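Local coordinates for Mll3558 protein (Mesorhizobium loti, PDB 3RD6) that is of unknown function but belongs to the AHA1 family, has the helix-grip fold of Bet v 1-like proteins and may bind a small hydrophobic ligand, at residues A[29-32]-A[33-37]. Residues are numbered along the deposited sequence; the frame is centred on the assembly and turned at random.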
ATOM      1  N   ASP A  29       5.736   1.231  19.504  1.00 47.14           N
ATOM      2  CA  ASP A  29       6.695   2.010  20.292  1.00 45.15           C
ATOM      3  C   ASP A  29       8.020   2.155  19.542  1.00 43.45           C
ATOM      4  O   ASP A  29       8.756   1.188  19.350  1.00 48.59           O
ATOM      5  CB  ASP A  29       6.935   1.335  21.646  1.00 48.12           C
ATOM      6  CG  ASP A  29       7.905   2.088  22.493  1.00 52.83           C
ATOM      7  OD1 ASP A  29       7.632   3.275  22.774  1.00 57.63           O
ATOM      8  OD2 ASP A  29       8.940   1.501  22.871  1.00 58.13           O
ATOM      9  N   LYS A  30       8.325   3.379  19.137  1.00 48.00           N
ATOM     10  CA  LYS A  30       9.542   3.677  18.389  1.00 50.52           C
ATOM     11  C   LYS A  30      10.802   3.005  18.934  1.00 52.04           C
ATOM     12  O   LYS A  30      11.506   2.310  18.201  1.00 39.25           O
ATOM     13  CB  LYS A  30       9.729   5.192  18.324  1.00 48.24           C
ATOM     14  CG  LYS A  30      10.850   5.654  17.431  1.00 45.63           C
ATOM     15  CD  LYS A  30      10.726   7.141  17.191  1.00 44.70           C
ATOM     16  CE  LYS A  30      11.970   7.698  16.537  1.00 56.91           C
ATOM     17  NZ  LYS A  30      12.316   6.974  15.290  1.00 53.60           N
ATOM     18  N   ALA A  31      11.078   3.198  20.222  1.00 57.00           N
ATOM     19  CA  ALA A  31      12.260   2.607  20.853  1.00 52.92           C
ATOM     20  C   ALA A  31      12.317   1.083  20.682  1.00 54.92           C
ATOM     21  O   ALA A  31      13.301   0.539  20.162  1.00 58.71           O
ATOM     22  CB  ALA A  31      12.290   2.964  22.330  1.00 56.97           C
ATOM     23  N   THR A  32      11.268   0.394  21.127  1.00 49.62           N
ATOM     24  CA  THR A  32      11.233  -1.050  20.999  1.00 41.94           C
ATOM     25  C   THR A  32      11.468  -1.431  19.539  1.00 44.67           C
ATOM     26  O   THR A  32      12.331  -2.258  19.229  1.00 50.16           O
ATOM     27  CB  THR A  32       9.883  -1.632  21.453  1.00 47.51           C
ATOM     28  OG1 THR A  32       9.720  -1.415  22.850  1.00 42.99           O
ATOM     29  CG2 THR A  32       9.829  -3.130  21.178  1.00 47.01           C
ATOM     30  N   VAL A  33      10.703  -0.815  18.644  1.00 47.69           N
ATOM     31  CA  VAL A  33      10.825  -1.108  17.224  1.00 39.57           C
ATOM     32  C   VAL A  33      12.276  -1.057  16.770  1.00 40.70           C
ATOM     33  O   VAL A  33      12.751  -1.977  16.104  1.00 39.17           O
ATOM     34  CB  VAL A  33       9.977  -0.122  16.367  1.00 41.22           C
ATOM     35  CG1 VAL A  33      10.119  -0.431  14.897  1.00 39.87           C
ATOM     36  CG2 VAL A  33       8.531  -0.210  16.760  1.00 34.67           C
ATOM     37  N   ARG A  34      12.980   0.003  17.153  1.00 38.89           N
ATOM     38  CA  ARG A  34      14.378   0.183  16.746  1.00 47.87           C
ATOM     39  C   ARG A  34      15.346  -0.875  17.237  1.00 52.11           C
ATOM     40  O   ARG A  34      16.538  -0.767  16.988  1.00 69.22           O
ATOM     41  CB  ARG A  34      14.908   1.555  17.184  1.00 45.91           C
ATOM     42  CG  ARG A  34      14.255   2.743  16.484  1.00 53.49           C
ATOM     43  CD  ARG A  34      15.160   3.980  16.539  1.00 48.14           C
ATOM     44  NE  ARG A  34      16.486   3.691  15.999  1.00 48.50           N
ATOM     45  CZ  ARG A  34      17.291   4.595  15.455  1.00 46.97           C
ATOM     46  NH1 ARG A  34      16.917   5.868  15.365  1.00 42.48           N
ATOM     47  NH2 ARG A  34      18.473   4.218  14.985  1.00 57.48           N
ATOM     48  N   ARG A  35      14.855  -1.893  17.932  1.00 55.79           N
ATOM     49  CA  ARG A  35      15.749  -2.923  18.436  1.00 60.98           C
ATOM     50  C   ARG A  35      15.616  -4.276  17.746  1.00 64.51           C
ATOM     51  O   ARG A  35      16.583  -5.032  17.684  1.00 71.26           O
ATOM     52  CB  ARG A  35      15.591  -3.057  19.954  1.00 60.53           C
ATOM     53  CG  ARG A  35      15.873  -1.744  20.696  1.00 51.51           C
ATOM     54  CD  ARG A  35      16.038  -1.945  22.199  1.00 43.91           C
ATOM     55  NE  ARG A  35      14.818  -2.441  22.836  1.00 45.57           N
ATOM     56  CZ  ARG A  35      13.899  -1.674  23.416  1.00 43.79           C
ATOM     57  NH1 ARG A  35      14.047  -0.358  23.454  1.00 55.23           N
ATOM     58  NH2 ARG A  35      12.825  -2.222  23.965  1.00 44.47           N
ATOM     59  N   TRP A  36      14.439  -4.595  17.215  1.00 64.11           N
ATOM     60  CA  TRP A  36      14.288  -5.871  16.514  1.00 61.67           C
ATOM     61  C   TRP A  36      14.292  -5.762  14.984  1.00 57.63           C
ATOM     62  O   TRP A  36      14.682  -6.706  14.308  1.00 63.11           O
ATOM     63  CB  TRP A  36      13.034  -6.639  16.980  1.00 61.05           C
ATOM     64  CG  TRP A  36      11.725  -5.898  16.951  1.00 62.33           C
ATOM     65  CD1 TRP A  36      11.294  -4.960  17.846  1.00 58.41           C
ATOM     66  CD2 TRP A  36      10.642  -6.099  16.031  1.00 59.14           C
ATOM     67  NE1 TRP A  36      10.007  -4.570  17.545  1.00 61.52           N
ATOM     68  CE2 TRP A  36       9.586  -5.247  16.432  1.00 56.65           C
ATOM     69  CE3 TRP A  36      10.463  -6.909  14.902  1.00 57.99           C
ATOM     70  CZ2 TRP A  36       8.364  -5.196  15.751  1.00 52.12           C
ATOM     71  CZ3 TRP A  36       9.245  -6.857  14.223  1.00 52.13           C
ATOM     72  CH2 TRP A  36       8.216  -6.002  14.647  1.00 45.46           C
ATOM     73  N   ARG A  37      13.888  -4.612  14.444  1.00 55.25           N
ATOM     74  CA  ARG A  37      13.874  -4.410  12.997  1.00 52.36           C
ATOM     75  C   ARG A  37      15.056  -3.559  12.518  1.00 55.09           C
ATOM     76  O   ARG A  37      15.648  -3.834  11.469  1.00 62.15           O
ATOM     77  CB  ARG A  37      12.589  -3.717  12.571  1.00 55.82           C
ATOM     78  CG  ARG A  37      11.317  -4.466  12.864  1.00 57.23           C
ATOM     79  CD  ARG A  37      10.166  -3.497  12.738  1.00 38.88           C
ATOM     80  NE  ARG A  37      10.451  -2.544  11.667  1.00 52.50           N
ATOM     81  CZ  ARG A  37       9.734  -1.457  11.432  1.00 40.34           C
ATOM     82  NH1 ARG A  37       8.686  -1.178  12.196  1.00 36.89           N
ATOM     83  NH2 ARG A  37      10.066  -0.660  10.430  1.00 47.00           N
TER
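Thr32 meets Trp36 one helical turn on, its CG2 coming obliquely to 3.9 Å from the indole NE1, and this is the buried, close-packed side of the short helix 30-36. Thr32 suits a place between cap and core: OG1 lies beside the backbone N (chi1 -66°), facing Asp29, which puts the methyl CG2 anti to that N. Asp29 suits the N-cap: its OD2 accepts from Thr32 N at 3.1 Å, met from above the carboxylate plane, while Asp29 O receives Val33 N in a nearly straight backbone bond of 2.9 Å and Lys30 O receives Arg34 N. Trp36 is both broad and a donor: its N-H is spent on Ala26 O, and Phe27 meets the ring edge-to-face, tying the helix to helix 20-28. Without the indole, as with an alanine at Trp36, Ala26 O would probably lose its donor and a gap would open between Thr32, Phe27 and Leu145. The solvent side is looser. There Arg35, bent at chi3 (-64°), lays one guanidinium face over Thr32 CA, while NE makes a long, weak ion pair with Glu148. The chemistry implies a carboxylate-capped start, an inner face held by packing and one indole bond, and charged chains outside.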